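Local coordinates for PmbA-related protein (Thermotoga maritima, PDB 1VL4), which is of uncertain function but is probably a metallopeptidase of the PmbA/TldD family (peptidase family U62), at residues 237-240 against 241-245; 261-265 against 266-270; 411-414 against 415-418. One frame throughout, in Å; residues are numbered along the deposited sequence.

All three contacts are local, each within one continuous run of chain in the C-terminal region of the protein. Contact 1 starts helix 241-247 at the end of a sheet strand, and contact 3 is the whole of the short helix 412-417. Their centres lie about 13 Å apart without touching, but helix 241-247 bridges them, because its Leu247 packs on Phe412 and Leu415. Contact 2, a pair of turns in the loop after helix 257-261, does touch contact 3: Leu413 CD1 meets Lys270 NZ at 3.7 Å and Leu267 CD2 at 3.9 Å. Contacts 1 and 2 stay apart, their nearest atoms about 14 Å from each other.

Contact 1. Residues 237-240 against 241-245; sequences VLMR and NTALL
At the junction where strand 233-239 gives way to helix 241-247, Arg240 takes the N-cap position and reaches across to Thr242. Its guanidinium holds the threonine side-on, NE and NH1 both donating hydrogen bonds to the one hydroxyl: NE lies 3.0 Å and NH1 3.1 Å from Thr242 OG1. That oxygen sits only 5° out of the guanidinium plane, so the group is met at its edge. The arginine chain leaves with CG anti to its backbone nitrogen and bends at chi3, which brings NE to the threonine. Thr242 OG1 in turn lies between its own backbone N and carbonyl carbon, facing the arginine.

The backbone of Arg240 does the work of starting the helix. Its carbonyl oxygen accepts from Leu244 N at 3.1 Å in the carbonyl plane, with a fairly straight N-H...O angle of 160°, and takes a weaker, more bent bond from Ala243 N. The bond from Leu244 is the first i to i+4 bond of a helix that leaves a strand of the mixed sheet of the C-terminal region, the two axes standing 79° apart. Asn241 OD1 bonds weakly to Thr242 N and touches Arg240 CG at 3.4 Å, while its ND2 is bonded to Asp425 O.

Next to the polar cap, Met239 closes the corner with carbon. Its CG rests 3.7 Å from Ala243 CB and 4.0 Å from Leu244 CB. Glu220 and Glu370 form salt bridges with Arg240 NH1, which probably balance its charge in this largely buried setting. Thr242 OG1 is also bonded to Thr369 O on strand 365-372, tying the first helical turn to the sheet.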
# COMPACT_ATOMS: atom_id res chain seq x y z
N VAL A 237 -10.42 1.58 -31.77
CA VAL A 237 -10.13 0.67 -30.67
C VAL A 237 -11.41 0.08 -30.13
O VAL A 237 -12.30 0.82 -29.66
CB VAL A 237 -9.32 1.37 -29.54
CG1 VAL A 237 -9.28 0.49 -28.28
CG2 VAL A 237 -7.88 1.68 -29.99
N LEU A 238 -11.51 -1.24 -30.19
CA LEU A 238 -12.58 -1.93 -29.46
C LEU A 238 -12.00 -2.28 -28.08
O LEU A 238 -11.17 -3.18 -27.94
CB LEU A 238 -13.04 -3.16 -30.22
CG LEU A 238 -14.00 -4.16 -29.57
CD1 LEU A 238 -15.05 -3.48 -28.77
CD2 LEU A 238 -14.59 -5.04 -30.72
N MET A 239 -12.36 -1.50 -27.07
CA MET A 239 -11.87 -1.76 -25.74
C MET A 239 -12.76 -2.74 -25.01
O MET A 239 -13.87 -2.41 -24.59
CB MET A 239 -11.70 -0.47 -25.01
CG MET A 239 -11.20 -0.67 -23.59
SD MET A 239 -10.41 0.80 -22.93
CE MET A 239 -9.20 1.06 -24.19
N ARG A 240 -12.28 -3.96 -24.84
CA ARG A 240 -13.05 -4.97 -24.14
C ARG A 240 -13.36 -4.51 -22.71
O ARG A 240 -12.60 -3.75 -22.12
CB ARG A 240 -12.34 -6.30 -24.11
CG ARG A 240 -13.26 -7.48 -23.81
CD ARG A 240 -12.56 -8.79 -23.92
NE ARG A 240 -11.64 -8.99 -22.80
CZ ARG A 240 -10.78 -9.99 -22.72
NH1 ARG A 240 -9.99 -10.06 -21.67
NH2 ARG A 240 -10.73 -10.93 -23.66
N ASN A 241 -14.48 -5.01 -22.21
CA ASN A 241 -14.94 -4.75 -20.84
C ASN A 241 -13.83 -4.79 -19.78
O ASN A 241 -13.70 -3.87 -18.96
CB ASN A 241 -16.18 -5.64 -20.46
CG ASN A 241 -16.01 -7.14 -20.71
OD1 ASN A 241 -14.90 -7.66 -20.83
ND2 ASN A 241 -17.16 -7.85 -20.72
N THR A 242 -13.03 -5.84 -19.79
CA THR A 242 -11.95 -6.01 -18.80
C THR A 242 -10.94 -4.84 -18.80
O THR A 242 -10.48 -4.45 -17.73
CB THR A 242 -11.17 -7.30 -19.05
OG1 THR A 242 -10.83 -7.36 -20.44
CG2 THR A 242 -12.01 -8.49 -18.75
N ALA A 243 -10.61 -4.28 -19.97
CA ALA A 243 -9.71 -3.10 -20.02
C ALA A 243 -10.45 -1.85 -19.51
O ALA A 243 -9.93 -1.06 -18.71
CB ALA A 243 -9.17 -2.90 -21.42
N LEU A 244 -11.70 -1.70 -19.93
CA LEU A 244 -12.44 -0.49 -19.62
C LEU A 244 -12.78 -0.44 -18.14
O LEU A 244 -12.78 0.64 -17.56
CB LEU A 244 -13.70 -0.39 -20.49
CG LEU A 244 -14.58 0.83 -20.28
CD1 LEU A 244 -13.82 2.11 -20.65
CD2 LEU A 244 -15.83 0.67 -21.13
N LEU A 245 -13.05 -1.60 -17.54
CA LEU A 245 -13.32 -1.68 -16.10
C LEU A 245 -12.16 -1.05 -15.31
O LEU A 245 -12.42 -0.35 -14.35
CB LEU A 245 -13.51 -3.13 -15.62
CG LEU A 245 -14.83 -3.77 -15.97
CD1 LEU A 245 -14.75 -5.27 -15.75
CD2 LEU A 245 -15.95 -3.11 -15.14

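Contact 2. Residues 261-265 against 266-270; sequences QKNLS and PLKGK
Two overlapping beta turns, type I from Ser265 to Lys268 and type II from Leu267 to Lys270, carry the chain away from the Schellman motif that ends helix 257-261, and Ser265 ties the first of them together. In an ST turn, its hydroxyl accepts from Leu267 N, with Ser265 OG 3.1 Å from that nitrogen and an N-H...O angle of 161°. The side chain can do this because OG stands anti to the serine's own nitrogen (chi1 168°), beside the carbonyl carbon, which brings it to Leu267 N. Ser265 OG also approaches Leu267 CB to 3.5 Å. The usual turn bond, Lys268 N to Ser265 O, is nearly straight but long at 3.4 Å and weak, so the side-chain bond adds a second hold on the same turn. Ser265 OG is bonded as well to Met254 O, fastening the loop to helix 252-255. With an alanine here, Leu267 N and Met254 O would probably both lose their shared partner, leaving the turn to its weak backbone bond.

Pro266 and Leu267 both pack on Met254 and on Leu413 of helix 412-417, and Leu267 also meets Phe251 and Phe318. The second turn is closed by the backbone bond from Lys270 N to Leu267 O, at 3.0 Å.

Asn263, the positive-phi residue of the Schellman motif, touches the aliphatic part of Lys268: Asn263 OD1 lies 3.1 Å from Lys268 CE, the two side chains crossing. Lys270, for its part, donates a hydrogen bond from NZ to Pro266 O at 2.6 Å, the donor tilted 23° from the carbonyl plane.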
# COMPACT_ATOMS: atom_id res chain seq x y z
N GLN A 261 -13.94 21.28 -6.22
CA GLN A 261 -13.70 22.47 -5.37
C GLN A 261 -12.22 22.82 -5.27
O GLN A 261 -11.87 23.98 -5.31
CB GLN A 261 -14.26 22.27 -3.96
CG GLN A 261 -15.81 22.32 -3.87
CD GLN A 261 -16.42 21.86 -2.50
OE1 GLN A 261 -15.70 21.54 -1.54
NE2 GLN A 261 -17.75 21.86 -2.42
N LYS A 262 -11.37 21.81 -5.13
CA LYS A 262 -9.92 22.02 -4.97
C LYS A 262 -9.14 22.31 -6.24
O LYS A 262 -7.91 22.36 -6.21
CB LYS A 262 -9.30 20.78 -4.32
CG LYS A 262 -9.78 20.46 -2.91
CD LYS A 262 -8.76 19.60 -2.20
CE LYS A 262 -9.40 18.53 -1.34
NZ LYS A 262 -8.37 17.67 -0.68
N ASN A 263 -9.82 22.47 -7.37
CA ASN A 263 -9.14 22.60 -8.68
C ASN A 263 -8.29 21.39 -9.05
O ASN A 263 -7.26 21.53 -9.71
CB ASN A 263 -8.29 23.88 -8.75
CG ASN A 263 -9.11 25.11 -9.01
OD1 ASN A 263 -10.14 25.05 -9.69
ND2 ASN A 263 -8.64 26.26 -8.52
N LEU A 264 -8.75 20.21 -8.67
CA LEU A 264 -8.06 18.94 -8.97
C LEU A 264 -8.88 18.01 -9.89
O LEU A 264 -8.69 16.80 -9.87
CB LEU A 264 -7.77 18.21 -7.67
CG LEU A 264 -6.85 18.90 -6.69
CD1 LEU A 264 -6.89 18.13 -5.36
CD2 LEU A 264 -5.45 18.97 -7.25
N SER A 265 -9.81 18.58 -10.67
CA SER A 265 -10.61 17.81 -11.61
C SER A 265 -10.75 18.52 -12.97
O SER A 265 -11.12 19.68 -13.03
CB SER A 265 -12.02 17.55 -11.05
OG SER A 265 -12.88 17.06 -12.06
N PRO A 266 -10.56 17.78 -14.07
CA PRO A 266 -10.73 18.41 -15.37
C PRO A 266 -12.22 18.64 -15.75
O PRO A 266 -12.50 19.16 -16.82
CB PRO A 266 -10.06 17.40 -16.32
CG PRO A 266 -10.35 16.08 -15.69
CD PRO A 266 -10.24 16.34 -14.20
N LEU A 267 -13.17 18.28 -14.87
CA LEU A 267 -14.59 18.52 -15.06
C LEU A 267 -15.15 19.80 -14.41
O LEU A 267 -16.34 20.10 -14.53
CB LEU A 267 -15.41 17.31 -14.52
CG LEU A 267 -15.17 15.98 -15.24
CD1 LEU A 267 -15.94 14.85 -14.55
CD2 LEU A 267 -15.58 16.04 -16.67
N LYS A 268 -14.31 20.58 -13.74
CA LYS A 268 -14.80 21.84 -13.15
C LYS A 268 -15.44 22.70 -14.24
O LYS A 268 -14.88 22.86 -15.33
CB LYS A 268 -13.68 22.60 -12.47
CG LYS A 268 -14.16 23.73 -11.57
CD LYS A 268 -13.03 24.64 -11.09
CE LYS A 268 -13.20 25.01 -9.61
NZ LYS A 268 -14.61 25.39 -9.27
N GLY A 269 -16.63 23.24 -13.94
CA GLY A 269 -17.35 24.10 -14.88
C GLY A 269 -18.12 23.41 -16.02
O GLY A 269 -18.72 24.09 -16.89
N LYS A 270 -18.14 22.07 -15.99
CA LYS A 270 -18.70 21.29 -17.07
C LYS A 270 -20.08 20.71 -16.76
O LYS A 270 -20.63 19.97 -17.55
CB LYS A 270 -17.75 20.17 -17.44
CG LYS A 270 -16.33 20.60 -17.76
CD LYS A 270 -16.00 20.53 -19.24
CE LYS A 270 -14.50 20.41 -19.47
NZ LYS A 270 -14.01 19.11 -18.93

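Contact 3. Residues 411-414 against 415-418; sequences NFLD and LLRK
The ring of Phe412 meets Leu416 one turn further along the helix, the methyl CD1 approaching obliquely. Ring atom CE2 of Phe412 lies 3.8 Å from that methyl, and CZ is near the other branch of Leu416, CD2, at 4.1 Å. With CG anti to the backbone N (chi1 -169°), the ring of the phenylalanine turns forward towards Leu416, although its CB starts off away from residues 415-418. Leu413 comes to the same methyl of Leu416 by its CD2, 4.0 Å away, so CD1 touches both a ring and a branched chain.

The other flat group, the amide of Asn411, caps the helix at its start. Leu413 N gives its hydrogen to Asn411 OD1 at 2.9 Å, in the carbonyl plane and on a lone pair. The amide nitrogen ND2 is held in turn by Glu384 and by Ser382 O, which fixes the rotation of the cap.

Behind these side chains runs a ladder of i to i+4 bonds that bend more towards its end, from Asn411 O to Leu415 N at 3.0 Å through to Asp414 O and Lys418 N. Lys418 leaves helical geometry, and its chain passes alongside Asp414 O before its NZ bonds to Val441 O.

This short helix links strand 406-411 to strand 419-422. Phe412 and Leu415 pack on Leu247 of helix 241-247, Leu413 faces the 266-270 loop, and Lys418 lies against Val439 and Glu440 of strand 437-444.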
# COMPACT_ATOMS: atom_id res chain seq x y z
N ASN A 411 -6.45 11.16 -23.63
CA ASN A 411 -7.14 11.76 -22.50
C ASN A 411 -8.45 11.02 -22.33
O ASN A 411 -9.20 10.88 -23.29
CB ASN A 411 -7.43 13.23 -22.76
CG ASN A 411 -7.91 13.96 -21.52
OD1 ASN A 411 -9.06 13.80 -21.06
ND2 ASN A 411 -7.03 14.78 -20.95
N PHE A 412 -8.72 10.58 -21.11
CA PHE A 412 -9.93 9.86 -20.76
C PHE A 412 -11.22 10.59 -21.22
O PHE A 412 -12.15 9.93 -21.69
CB PHE A 412 -9.98 9.56 -19.25
CG PHE A 412 -11.07 8.59 -18.88
CD1 PHE A 412 -10.96 7.25 -19.21
CD2 PHE A 412 -12.26 9.04 -18.30
CE1 PHE A 412 -12.01 6.36 -18.92
CE2 PHE A 412 -13.29 8.18 -18.02
CZ PHE A 412 -13.17 6.83 -18.35
N LEU A 413 -11.25 11.92 -21.13
CA LEU A 413 -12.45 12.66 -21.52
C LEU A 413 -12.68 12.61 -23.02
O LEU A 413 -13.80 12.42 -23.45
CB LEU A 413 -12.43 14.11 -21.02
CG LEU A 413 -12.40 14.26 -19.48
CD1 LEU A 413 -12.53 15.74 -19.06
CD2 LEU A 413 -13.45 13.39 -18.82
N ASP A 414 -11.61 12.71 -23.80
CA ASP A 414 -11.69 12.55 -25.25
C ASP A 414 -12.11 11.13 -25.62
O ASP A 414 -12.85 10.94 -26.54
CB ASP A 414 -10.34 12.83 -25.90
CG ASP A 414 -9.99 14.31 -25.90
OD1 ASP A 414 -10.89 15.15 -26.15
OD2 ASP A 414 -8.80 14.63 -25.66
N LEU A 415 -11.59 10.14 -24.92
CA LEU A 415 -12.06 8.77 -25.06
C LEU A 415 -13.59 8.68 -24.93
O LEU A 415 -14.24 8.08 -25.79
CB LEU A 415 -11.41 7.88 -24.00
CG LEU A 415 -11.60 6.38 -24.21
CD1 LEU A 415 -10.36 5.62 -23.79
CD2 LEU A 415 -12.83 5.86 -23.49
N LEU A 416 -14.14 9.28 -23.87
CA LEU A 416 -15.57 9.31 -23.63
C LEU A 416 -16.29 9.94 -24.80
O LEU A 416 -17.37 9.48 -25.16
CB LEU A 416 -15.95 10.06 -22.34
CG LEU A 416 -15.53 9.41 -21.01
CD1 LEU A 416 -15.85 10.30 -19.79
CD2 LEU A 416 -16.13 8.02 -20.86
N ARG A 417 -15.69 11.00 -25.38
CA ARG A 417 -16.27 11.66 -26.55
C ARG A 417 -16.31 10.76 -27.76
O ARG A 417 -17.21 10.89 -28.57
CB ARG A 417 -15.50 12.94 -26.97
CG ARG A 417 -15.57 14.11 -26.02
CD ARG A 417 -16.92 14.78 -26.06
NE ARG A 417 -17.09 15.59 -27.26
CZ ARG A 417 -18.26 15.99 -27.75
NH1 ARG A 417 -18.28 16.73 -28.84
NH2 ARG A 417 -19.41 15.61 -27.19
N LYS A 418 -15.32 9.89 -27.90
CA LYS A 418 -15.16 9.04 -29.08
C LYS A 418 -15.74 7.64 -28.91
O LYS A 418 -15.58 6.80 -29.77
CB LYS A 418 -13.68 8.94 -29.41
CG LYS A 418 -13.12 10.30 -29.88
CD LYS A 418 -11.70 10.22 -30.41
CE LYS A 418 -10.67 9.91 -29.33
NZ LYS A 418 -9.28 9.96 -29.93